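Long-range contacts in arylalkylamine N-Acetyltransferase 2 (Aedes aegypti, PDB 4FD5), which probably transfers acyl groups from acyl-coenzyme A, including acetyl-CoA, to the amino group of arylalkylamines such as dopamine and serotonin: residues Leu183-Tyr193 / Glu212-Val220; Lys61-Ile69 / Leu151-Arg162. All blocks are in the same frame, centred on the assembly; numbering follows the deposited sequence.

Both contacts belong to the same mixed sheet of a GNAT acetyltransferase, but to different halves of it, with centres 20 Å apart. Contact 1 is strand against strand at one margin, held by backbone hydrogen bonds, with mostly polar and charged side chains on one face and largely apolar ones on the other. In contact 2, helix 147-161 packs on strand 66-69 through branched aliphatic side chains, and Arg162, just past the helix's C-terminal end, bonds to the carbonyl of Asn63. Both are partly buried: Leu214 and Ile216, like Ile66, Leu151 and Ser155, are buried, whereas Glu190 and Asn63 are exposed. They meet where Lys219 forms a salt bridge with Glu156 and Leu183 packs on Ile152.

Contact 1 of 2, residues Leu183-Tyr193 / Glu212-Val220; sequences LGFITKCEINY and EKLKIMCKV
Lys219 leaves its backbone with CG opposite the nitrogen (chi1 -175°) and stays extended, while the Phe185 ring turns back beside its own nitrogen (chi1 -76°); the two cross at about a right angle. CB of Lys219 thereby sits over the centre of the Phe185 ring, 3.7 Å from the centroid in a CH-pi contact. Lys219 NZ donates a hydrogen bond to Leu183 O (2.8 Å), and a salt bridge to Glu156 on helix 147-161 gives the charge a second partner. Lysine suits the place: methylenes cover an aromatic face and the amine reaches polar groups beyond it. Gly184, with positive phi, closes helix 174-182 in a Schellman motif.

From Ile186 onward the strands run antiparallel. At the bulge Ile216 O takes two donors, Lys188 N at 2.7 Å and Cys189 N at 3.2 Å, the latter on a lone pair. On one face a water joins Thr187 OG1 (2.7 Å) to Lys215 NZ (2.9 Å), and Glu190 OE2 makes a long salt bridge to Lys213 NZ (3.7 Å). The other face carries Cys189, Ile191, Leu214 and Ile216, apolar or nearly so where they meet helix 103-116. This is a classic beta bulge within the antiparallel pair of closing strands of the GNAT fold, where the C-terminal strand inserts between its predecessor and strand 166-171.

Contact 2 of 2, residues Lys61-Ile69 / Leu151-Arg162; sequences KDNVSIMAI and LIEKSEELALDR
Arg162, just past the end of its helix, reaches across to the backbone carbonyl of Asn63. NH2 makes the better bond to Asn63 O, at 3.1 Å and approaching nearly in line with the carbonyl, although the oxygen lies 23° out of the guanidinium plane; NH1 adds a weak bond to the same oxygen at 3.4 Å. A bend at chi2 (-75°) carries the guanidinium there, and its long chain lets arginine span the distance. Asn63 has positive phi, a conformation asparagine adopts readily, at the turn that leaves helix 50-60.

Deeper in, Ser155 OG donates to Leu151 O at 2.8 Å, and Ser155 N reaches that oxygen from the opposite face of the carbonyl plane. Asn81 ND2 in turn bonds to Ser155 OG and also to Val64 O, so one amide ties helix and loop together. Nearby, Asp62 OD2 pairs with Ile83 N and Ser65 OG with Asn81 N. A serine is small enough to turn its hydroxyl back onto the helix while leaving room for Ile66, whose CG1 lies 3.7 Å from Ser155 OG.

The branches of Ile66 meet two leucines of the helix: CG2 touches Leu151 CD2 at 3.8 Å, and CD1 touches Leu158 CD2 at 3.9 Å. Val64 also packs on Leu158, and Ala68 CB lies 4.2 Å from Leu151 CD2.

The axis of helix 151-161 crosses that of strand 66-69 at 137°, with a closest approach of 8.7 Å. Around them, Lys154 touches Phe11 of strand 10-13, Ser155 touches Ala79 of strand 75-85, and Leu151 and Ala159 rest on Leu136 and Phe131 of strand 129-138.

Contact 1 of 2, residues Leu183-Tyr193 / Glu212-Val220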
loop_
_atom_site.group_PDB
_atom_site.type_symbol
_atom_site.label_atom_id
_atom_site.label_comp_id
_atom_site.label_asym_id
_atom_site.label_seq_id
_atom_site.Cartn_x
_atom_site.Cartn_y
_atom_site.Cartn_z
ATOM N N LEU A 183 4.778 -11.476 9.902
ATOM C CA LEU A 183 3.633 -12.334 9.577
ATOM C C LEU A 183 3.865 -13.331 8.425
ATOM O O LEU A 183 2.913 -13.886 7.867
ATOM C CB LEU A 183 2.413 -11.462 9.279
ATOM C CG LEU A 183 1.930 -10.655 10.472
ATOM C CD1 LEU A 183 0.914 -9.592 10.042
ATOM C CD2 LEU A 183 1.339 -11.594 11.511
ATOM N N GLY A 184 5.132 -13.555 8.073
ATOM C CA GLY A 184 5.477 -14.585 7.112
ATOM C C GLY A 184 5.608 -14.149 5.664
ATOM O O GLY A 184 5.773 -14.993 4.783
ATOM N N PHE A 185 5.529 -12.849 5.396
ATOM C CA PHE A 185 5.773 -12.378 4.036
ATOM C C PHE A 185 7.253 -12.495 3.704
ATOM O O PHE A 185 8.109 -12.277 4.570
ATOM C CB PHE A 185 5.291 -10.934 3.854
ATOM C CG PHE A 185 3.795 -10.797 3.717
ATOM C CD1 PHE A 185 2.955 -11.130 4.768
ATOM C CD2 PHE A 185 3.234 -10.328 2.538
ATOM C CE1 PHE A 185 1.564 -10.998 4.647
ATOM C CE2 PHE A 185 1.849 -10.195 2.406
ATOM C CZ PHE A 185 1.017 -10.517 3.466
ATOM N N ILE A 186 7.525 -12.843 2.448
ATOM C CA ILE A 186 8.870 -13.078 1.932
ATOM C C ILE A 186 9.165 -12.052 0.851
ATOM O O ILE A 186 8.306 -11.759 0.014
ATOM C CB ILE A 186 8.945 -14.482 1.280
ATOM C CG1 ILE A 186 8.595 -15.562 2.304
ATOM C CG2 ILE A 186 10.310 -14.724 0.639
ATOM C CD1 ILE A 186 9.362 -15.434 3.580
ATOM N N THR A 187 10.391 -11.537 0.840
ATOM C CA THR A 187 10.795 -10.573 -0.183
ATOM C C THR A 187 11.090 -11.273 -1.511
ATOM O O THR A 187 11.907 -12.201 -1.569
ATOM C CB THR A 187 12.026 -9.752 0.286
ATOM O OG1 THR A 187 11.680 -9.037 1.477
ATOM C CG2 THR A 187 12.476 -8.771 -0.777
ATOM N N LYS A 188 10.402 -10.836 -2.563
ATOM C CA LYS A 188 10.579 -11.382 -3.899
ATOM C C LYS A 188 11.428 -10.451 -4.750
ATOM O O LYS A 188 12.132 -10.908 -5.655
ATOM C CB LYS A 188 9.227 -11.624 -4.574
ATOM C CG LYS A 188 8.318 -12.556 -3.794
ATOM C CD LYS A 188 9.060 -13.833 -3.409
ATOM C CE LYS A 188 8.513 -15.046 -4.146
ATOM N NZ LYS A 188 9.334 -16.264 -3.870
ATOM N N CYS A 189 11.365 -9.152 -4.465
ATOM C CA CYS A 189 12.115 -8.179 -5.275
ATOM C C CYS A 189 12.491 -7.029 -4.355
ATOM O O CYS A 189 11.712 -6.684 -3.489
ATOM C CB CYS A 189 11.230 -7.677 -6.441
ATOM S SG CYS A 189 12.084 -6.712 -7.696
ATOM N N GLU A 190 13.671 -6.438 -4.508
ATOM C CA GLU A 190 14.006 -5.292 -3.663
ATOM C C GLU A 190 14.955 -4.334 -4.357
ATOM O O GLU A 190 15.728 -4.733 -5.221
ATOM C CB GLU A 190 14.576 -5.733 -2.319
ATOM C CG GLU A 190 15.926 -6.407 -2.375
ATOM C CD GLU A 190 16.373 -6.892 -1.007
ATOM O OE1 GLU A 190 15.576 -6.795 -0.047
ATOM O OE2 GLU A 190 17.513 -7.378 -0.891
ATOM N N ILE A 191 14.883 -3.062 -3.968
ATOM C CA ILE A 191 15.809 -2.062 -4.503
ATOM C C ILE A 191 16.129 -0.990 -3.460
ATOM O O ILE A 191 15.247 -0.538 -2.718
ATOM C CB ILE A 191 15.277 -1.432 -5.811
ATOM C CG1 ILE A 191 16.334 -0.506 -6.438
ATOM C CG2 ILE A 191 13.971 -0.683 -5.565
ATOM C CD1 ILE A 191 15.913 0.045 -7.790
ATOM N N ASN A 192 17.406 -0.615 -3.376
ATOM C CA ASN A 192 17.845 0.429 -2.460
ATOM C C ASN A 192 17.610 1.780 -3.096
ATOM O O ASN A 192 17.990 1.989 -4.248
ATOM C CB ASN A 192 19.344 0.303 -2.167
ATOM C CG ASN A 192 19.687 -0.935 -1.366
ATOM O OD1 ASN A 192 19.056 -1.226 -0.354
ATOM N ND2 ASN A 192 20.703 -1.664 -1.814
ATOM N N TYR A 193 16.986 2.686 -2.354
ATOM C CA TYR A 193 16.695 4.024 -2.858
ATOM C C TYR A 193 17.984 4.757 -3.234
ATOM O O TYR A 193 18.005 5.560 -4.157
ATOM C CB TYR A 193 15.893 4.820 -1.832
ATOM C CG TYR A 193 14.533 4.222 -1.560
ATOM C CD1 TYR A 193 13.701 3.873 -2.610
ATOM C CD2 TYR A 193 14.101 3.991 -0.269
ATOM C CE1 TYR A 193 12.457 3.319 -2.374
ATOM C CE2 TYR A 193 12.865 3.443 -0.025
ATOM C CZ TYR A 193 12.054 3.110 -1.090
ATOM O OH TYR A 193 10.814 2.552 -0.865
ATOM N N GLU A 212 14.898 2.502 3.611
ATOM C CA GLU A 212 16.103 2.158 2.876
ATOM C C GLU A 212 15.814 1.524 1.519
ATOM O O GLU A 212 16.502 1.796 0.531
ATOM C CB GLU A 212 16.943 1.207 3.720
ATOM C CG GLU A 212 18.421 1.288 3.462
ATOM C CD GLU A 212 19.219 0.672 4.595
ATOM O OE1 GLU A 212 19.984 1.410 5.251
ATOM O OE2 GLU A 212 19.071 -0.547 4.827
ATOM N N LYS A 213 14.790 0.677 1.473
ATOM C CA LYS A 213 14.499 -0.139 0.297
ATOM C C LYS A 213 13.022 -0.185 -0.024
ATOM O O LYS A 213 12.184 -0.040 0.860
ATOM C CB LYS A 213 14.937 -1.590 0.536
ATOM C CG LYS A 213 16.416 -1.811 0.713
ATOM C CD LYS A 213 16.701 -3.227 1.204
ATOM C CE LYS A 213 18.197 -3.474 1.366
ATOM N NZ LYS A 213 18.479 -4.897 1.668
ATOM N N LEU A 214 12.721 -0.394 -1.298
ATOM C CA LEU A 214 11.389 -0.819 -1.717
ATOM C C LEU A 214 11.448 -2.339 -1.808
ATOM O O LEU A 214 12.328 -2.879 -2.482
ATOM C CB LEU A 214 11.049 -0.251 -3.088
ATOM C CG LEU A 214 9.912 -0.933 -3.855
ATOM C CD1 LEU A 214 8.594 -0.833 -3.106
ATOM C CD2 LEU A 214 9.778 -0.303 -5.222
ATOM N N LYS A 215 10.539 -3.035 -1.124
ATOM C CA LYS A 215 10.519 -4.496 -1.197
ATOM C C LYS A 215 9.156 -4.947 -1.681
ATOM O O LYS A 215 8.145 -4.560 -1.102
ATOM C CB LYS A 215 10.796 -5.124 0.168
ATOM C CG LYS A 215 12.139 -4.758 0.782
ATOM C CD LYS A 215 12.388 -5.545 2.072
ATOM C CE LYS A 215 13.743 -5.182 2.674
ATOM N NZ LYS A 215 14.059 -6.043 3.844
ATOM N N ILE A 216 9.127 -5.732 -2.755
ATOM C CA ILE A 216 7.908 -6.435 -3.144
ATOM C C ILE A 216 7.901 -7.790 -2.441
ATOM O O ILE A 216 8.823 -8.618 -2.637
ATOM C CB ILE A 216 7.772 -6.609 -4.657
ATOM C CG1 ILE A 216 7.699 -5.239 -5.335
ATOM C CG2 ILE A 216 6.540 -7.452 -4.988
ATOM C CD1 ILE A 216 7.605 -5.327 -6.847
ATOM N N MET A 217 6.868 -7.984 -1.622
ATOM C CA MET A 217 6.824 -9.075 -0.663
ATOM C C MET A 217 5.538 -9.852 -0.840
ATOM O O MET A 217 4.513 -9.288 -1.225
ATOM C CB MET A 217 6.902 -8.528 0.769
ATOM C CG MET A 217 8.110 -7.620 1.002
ATOM S SD MET A 217 8.221 -6.921 2.659
ATOM C CE MET A 217 8.871 -8.337 3.561
ATOM N N CYS A 218 5.582 -11.148 -0.568
ATOM C CA CYS A 218 4.371 -11.946 -0.725
ATOM C C CYS A 218 4.256 -13.107 0.260
ATOM O O CYS A 218 5.224 -13.498 0.908
ATOM C CB CYS A 218 4.250 -12.449 -2.162
ATOM S SG CYS A 218 5.457 -13.717 -2.560
ATOM N N LYS A 219 3.053 -13.641 0.377
ATOM C CA LYS A 219 2.805 -14.746 1.289
ATOM C C LYS A 219 1.797 -15.690 0.657
ATOM O O LYS A 219 0.751 -15.251 0.179
ATOM C CB LYS A 219 2.259 -14.226 2.622
ATOM C CG LYS A 219 2.080 -15.304 3.673
ATOM C CD LYS A 219 1.468 -14.774 4.952
ATOM C CE LYS A 219 1.397 -15.916 5.974
ATOM N NZ LYS A 219 0.736 -15.529 7.237
ATOM N N VAL A 220 2.116 -16.981 0.646
ATOM C CA VAL A 220 1.126 -17.985 0.282
ATOM C C VAL A 220 0.302 -18.297 1.526
ATOM O O VAL A 220 0.858 -18.672 2.568
ATOM C CB VAL A 220 1.772 -19.276 -0.247
ATOM C CG1 VAL A 220 0.672 -20.327 -0.504
ATOM C CG2 VAL A 220 2.542 -18.987 -1.513
HETATM O O HOH W 1 14.002 -8.713 2.840
#

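Contact 2 of 2, residues Lys61-Ile69 / Leu151-Arg162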
loop_
_atom_site.group_PDB
_atom_site.type_symbol
_atom_site.label_atom_id
_atom_site.label_comp_id
_atom_site.label_asym_id
_atom_site.label_seq_id
_atom_site.Cartn_x
_atom_site.Cartn_y
_atom_site.Cartn_z
ATOM N N LYS A 61 -13.352 0.454 -3.105
ATOM C CA LYS A 61 -14.508 -0.197 -3.731
ATOM C C LYS A 61 -14.352 -1.693 -4.026
ATOM O O LYS A 61 -15.337 -2.373 -4.355
ATOM C CB LYS A 61 -14.925 0.570 -4.977
ATOM C CG LYS A 61 -15.529 1.909 -4.623
ATOM C CD LYS A 61 -15.649 2.821 -5.830
ATOM C CE LYS A 61 -16.263 4.144 -5.416
ATOM N NZ LYS A 61 -16.388 5.106 -6.542
ATOM N N ASP A 62 -13.137 -2.224 -3.889
ATOM C CA ASP A 62 -12.939 -3.678 -3.974
ATOM C C ASP A 62 -13.526 -4.425 -2.769
ATOM O O ASP A 62 -13.586 -5.660 -2.766
ATOM C CB ASP A 62 -11.455 -4.044 -4.126
ATOM C CG ASP A 62 -10.926 -3.828 -5.535
ATOM O OD1 ASP A 62 -11.733 -3.641 -6.485
ATOM O OD2 ASP A 62 -9.687 -3.852 -5.699
ATOM N N ASN A 63 -13.934 -3.669 -1.748
ATOM C CA ASN A 63 -14.658 -4.204 -0.604
ATOM C C ASN A 63 -13.851 -5.241 0.178
ATOM O O ASN A 63 -14.409 -6.191 0.728
ATOM C CB ASN A 63 -15.965 -4.856 -1.061
ATOM C CG ASN A 63 -16.996 -4.920 0.049
ATOM O OD1 ASN A 63 -17.017 -4.069 0.944
ATOM N ND2 ASN A 63 -17.865 -5.929 -0.005
ATOM N N VAL A 64 -12.537 -5.061 0.226
ATOM C CA VAL A 64 -11.683 -5.970 1.004
ATOM C C VAL A 64 -10.746 -5.222 1.946
ATOM O O VAL A 64 -9.791 -5.814 2.465
ATOM C CB VAL A 64 -10.870 -6.969 0.132
ATOM C CG1 VAL A 64 -11.801 -7.995 -0.527
ATOM C CG2 VAL A 64 -10.038 -6.241 -0.916
ATOM N N SER A 65 -11.013 -3.933 2.169
ATOM C CA SER A 65 -10.189 -3.152 3.092
ATOM C C SER A 65 -10.698 -3.284 4.526
ATOM O O SER A 65 -11.889 -3.487 4.748
ATOM C CB SER A 65 -10.179 -1.678 2.686
ATOM O OG SER A 65 -9.659 -1.538 1.373
ATOM N N ILE A 66 -9.794 -3.137 5.498
ATOM C CA ILE A 66 -10.153 -3.283 6.913
ATOM C C ILE A 66 -9.864 -1.982 7.658
ATOM O O ILE A 66 -8.857 -1.337 7.401
ATOM C CB ILE A 66 -9.297 -4.375 7.574
ATOM C CG1 ILE A 66 -9.361 -5.686 6.787
ATOM C CG2 ILE A 66 -9.703 -4.568 9.037
ATOM C CD1 ILE A 66 -10.680 -6.342 6.814
ATOM N N MET A 67 -10.765 -1.567 8.543
ATOM C CA MET A 67 -10.496 -0.478 9.465
ATOM C C MET A 67 -10.506 -0.974 10.905
ATOM O O MET A 67 -11.248 -1.913 11.275
ATOM C CB MET A 67 -11.519 0.661 9.314
ATOM C CG MET A 67 -12.947 0.209 9.464
ATOM S SD MET A 67 -14.067 1.596 9.172
ATOM C CE MET A 67 -15.639 0.793 9.544
ATOM N N ALA A 68 -9.640 -0.350 11.693
ATOM C CA ALA A 68 -9.697 -0.416 13.133
ATOM C C ALA A 68 -10.377 0.862 13.583
ATOM O O ALA A 68 -9.911 1.986 13.304
ATOM C CB ALA A 68 -8.290 -0.501 13.728
ATOM N N ILE A 69 -11.491 0.669 14.279
ATOM C CA ILE A 69 -12.345 1.775 14.675
ATOM C C ILE A 69 -12.593 1.734 16.194
ATOM O O ILE A 69 -12.831 0.675 16.770
ATOM C CB ILE A 69 -13.645 1.757 13.813
ATOM C CG1 ILE A 69 -14.468 3.016 14.038
ATOM C CG2 ILE A 69 -14.451 0.528 14.076
ATOM C CD1 ILE A 69 -15.525 3.221 12.959
ATOM N N LEU A 151 -4.182 -5.439 11.838
ATOM C CA LEU A 151 -4.824 -5.092 10.574
ATOM C C LEU A 151 -4.412 -6.033 9.459
ATOM O O LEU A 151 -5.247 -6.437 8.642
ATOM C CB LEU A 151 -4.533 -3.634 10.204
ATOM C CG LEU A 151 -5.331 -2.589 10.961
ATOM C CD1 LEU A 151 -4.695 -1.216 10.796
ATOM C CD2 LEU A 151 -6.784 -2.601 10.462
ATOM N N ILE A 152 -3.132 -6.400 9.428
ATOM C CA ILE A 152 -2.695 -7.356 8.416
ATOM C C ILE A 152 -3.246 -8.765 8.712
ATOM O O ILE A 152 -3.646 -9.482 7.805
ATOM C CB ILE A 152 -1.157 -7.374 8.293
ATOM C CG1 ILE A 152 -0.653 -5.986 7.866
ATOM C CG2 ILE A 152 -0.736 -8.399 7.272
ATOM C CD1 ILE A 152 -1.378 -5.426 6.645
ATOM N N GLU A 153 -3.276 -9.146 9.986
ATOM C CA GLU A 153 -3.862 -10.432 10.378
ATOM C C GLU A 153 -5.330 -10.544 9.946
ATOM O O GLU A 153 -5.755 -11.572 9.400
ATOM C CB GLU A 153 -3.718 -10.633 11.884
ATOM C CG GLU A 153 -2.288 -10.926 12.316
ATOM C CD GLU A 153 -2.093 -10.891 13.822
ATOM O OE1 GLU A 153 -2.996 -10.414 14.530
ATOM O OE2 GLU A 153 -1.024 -11.340 14.290
ATOM N N LYS A 154 -6.096 -9.477 10.179
ATOM C CA LYS A 154 -7.505 -9.422 9.784
ATOM C C LYS A 154 -7.646 -9.427 8.261
ATOM O O LYS A 154 -8.590 -10.032 7.712
ATOM C CB LYS A 154 -8.195 -8.193 10.390
ATOM C CG LYS A 154 -8.316 -8.235 11.924
ATOM C CD LYS A 154 -9.391 -9.236 12.369
ATOM C CE LYS A 154 -9.653 -9.166 13.880
ATOM N NZ LYS A 154 -10.874 -9.941 14.261
ATOM N N SER A 155 -6.699 -8.771 7.591
ATOM C CA SER A 155 -6.666 -8.765 6.131
ATOM C C SER A 155 -6.456 -10.176 5.599
ATOM O O SER A 155 -7.108 -10.571 4.649
ATOM C CB SER A 155 -5.567 -7.827 5.608
ATOM O OG SER A 155 -5.899 -6.474 5.896
ATOM N N GLU A 156 -5.551 -10.934 6.208
ATOM C CA GLU A 156 -5.338 -12.312 5.782
ATOM C C GLU A 156 -6.568 -13.169 6.038
ATOM O O GLU A 156 -6.932 -13.990 5.192
ATOM C CB GLU A 156 -4.118 -12.928 6.452
ATOM C CG GLU A 156 -3.895 -14.366 6.005
ATOM C CD GLU A 156 -2.618 -14.971 6.544
ATOM O OE1 GLU A 156 -1.663 -14.214 6.815
ATOM O OE2 GLU A 156 -2.582 -16.220 6.701
ATOM N N GLU A 157 -7.201 -12.972 7.196
ATOM C CA GLU A 157 -8.451 -13.690 7.500
ATOM C C GLU A 157 -9.512 -13.450 6.421
ATOM O O GLU A 157 -10.143 -14.399 5.931
ATOM C CB GLU A 157 -8.980 -13.301 8.880
ATOM C CG GLU A 157 -8.098 -13.765 10.034
ATOM C CD GLU A 157 -8.595 -13.275 11.393
ATOM O OE1 GLU A 157 -9.651 -12.616 11.447
ATOM O OE2 GLU A 157 -7.923 -13.541 12.409
ATOM N N LEU A 158 -9.687 -12.188 6.030
ATOM C CA LEU A 158 -10.654 -11.857 4.982
ATOM C C LEU A 158 -10.237 -12.444 3.632
ATOM O O LEU A 158 -11.059 -12.986 2.909
ATOM C CB LEU A 158 -10.838 -10.343 4.868
ATOM C CG LEU A 158 -11.861 -9.906 3.821
ATOM C CD1 LEU A 158 -13.226 -10.529 4.094
ATOM C CD2 LEU A 158 -11.947 -8.374 3.766
ATOM N N ALA A 159 -8.958 -12.321 3.290
ATOM C CA ALA A 159 -8.448 -12.875 2.041
ATOM C C ALA A 159 -8.772 -14.367 1.948
ATOM O O ALA A 159 -9.247 -14.833 0.920
ATOM C CB ALA A 159 -6.936 -12.654 1.930
ATOM N N LEU A 160 -8.513 -15.099 3.028
ATOM C CA LEU A 160 -8.760 -16.540 3.065
ATOM C C LEU A 160 -10.254 -16.826 2.906
ATOM O O LEU A 160 -10.660 -17.723 2.157
ATOM C CB LEU A 160 -8.244 -17.145 4.366
ATOM C CG LEU A 160 -6.782 -17.515 4.471
ATOM C CD1 LEU A 160 -6.426 -17.967 5.894
ATOM C CD2 LEU A 160 -6.423 -18.594 3.451
ATOM N N ASP A 161 -11.069 -16.065 3.622
ATOM C CA ASP A 161 -12.516 -16.220 3.520
ATOM C C ASP A 161 -13.042 -15.999 2.095
ATOM O O ASP A 161 -13.999 -16.668 1.675
ATOM C CB ASP A 161 -13.210 -15.289 4.506
ATOM C CG ASP A 161 -14.640 -15.698 4.773
ATOM O OD1 ASP A 161 -14.846 -16.789 5.355
ATOM O OD2 ASP A 161 -15.543 -14.928 4.399
ATOM N N ARG A 162 -12.408 -15.082 1.357
ATOM C CA ARG A 162 -12.789 -14.736 -0.019
ATOM C C ARG A 162 -12.149 -15.643 -1.081
ATOM O O ARG A 162 -12.311 -15.413 -2.280
ATOM C CB ARG A 162 -12.409 -13.284 -0.332
ATOM C CG ARG A 162 -13.174 -12.226 0.434
ATOM C CD ARG A 162 -14.603 -12.031 -0.078
ATOM N NE ARG A 162 -15.269 -11.006 0.728
ATOM C CZ ARG A 162 -15.246 -9.707 0.451
ATOM N NH1 ARG A 162 -14.627 -9.269 -0.639
ATOM N NH2 ARG A 162 -15.858 -8.847 1.247
#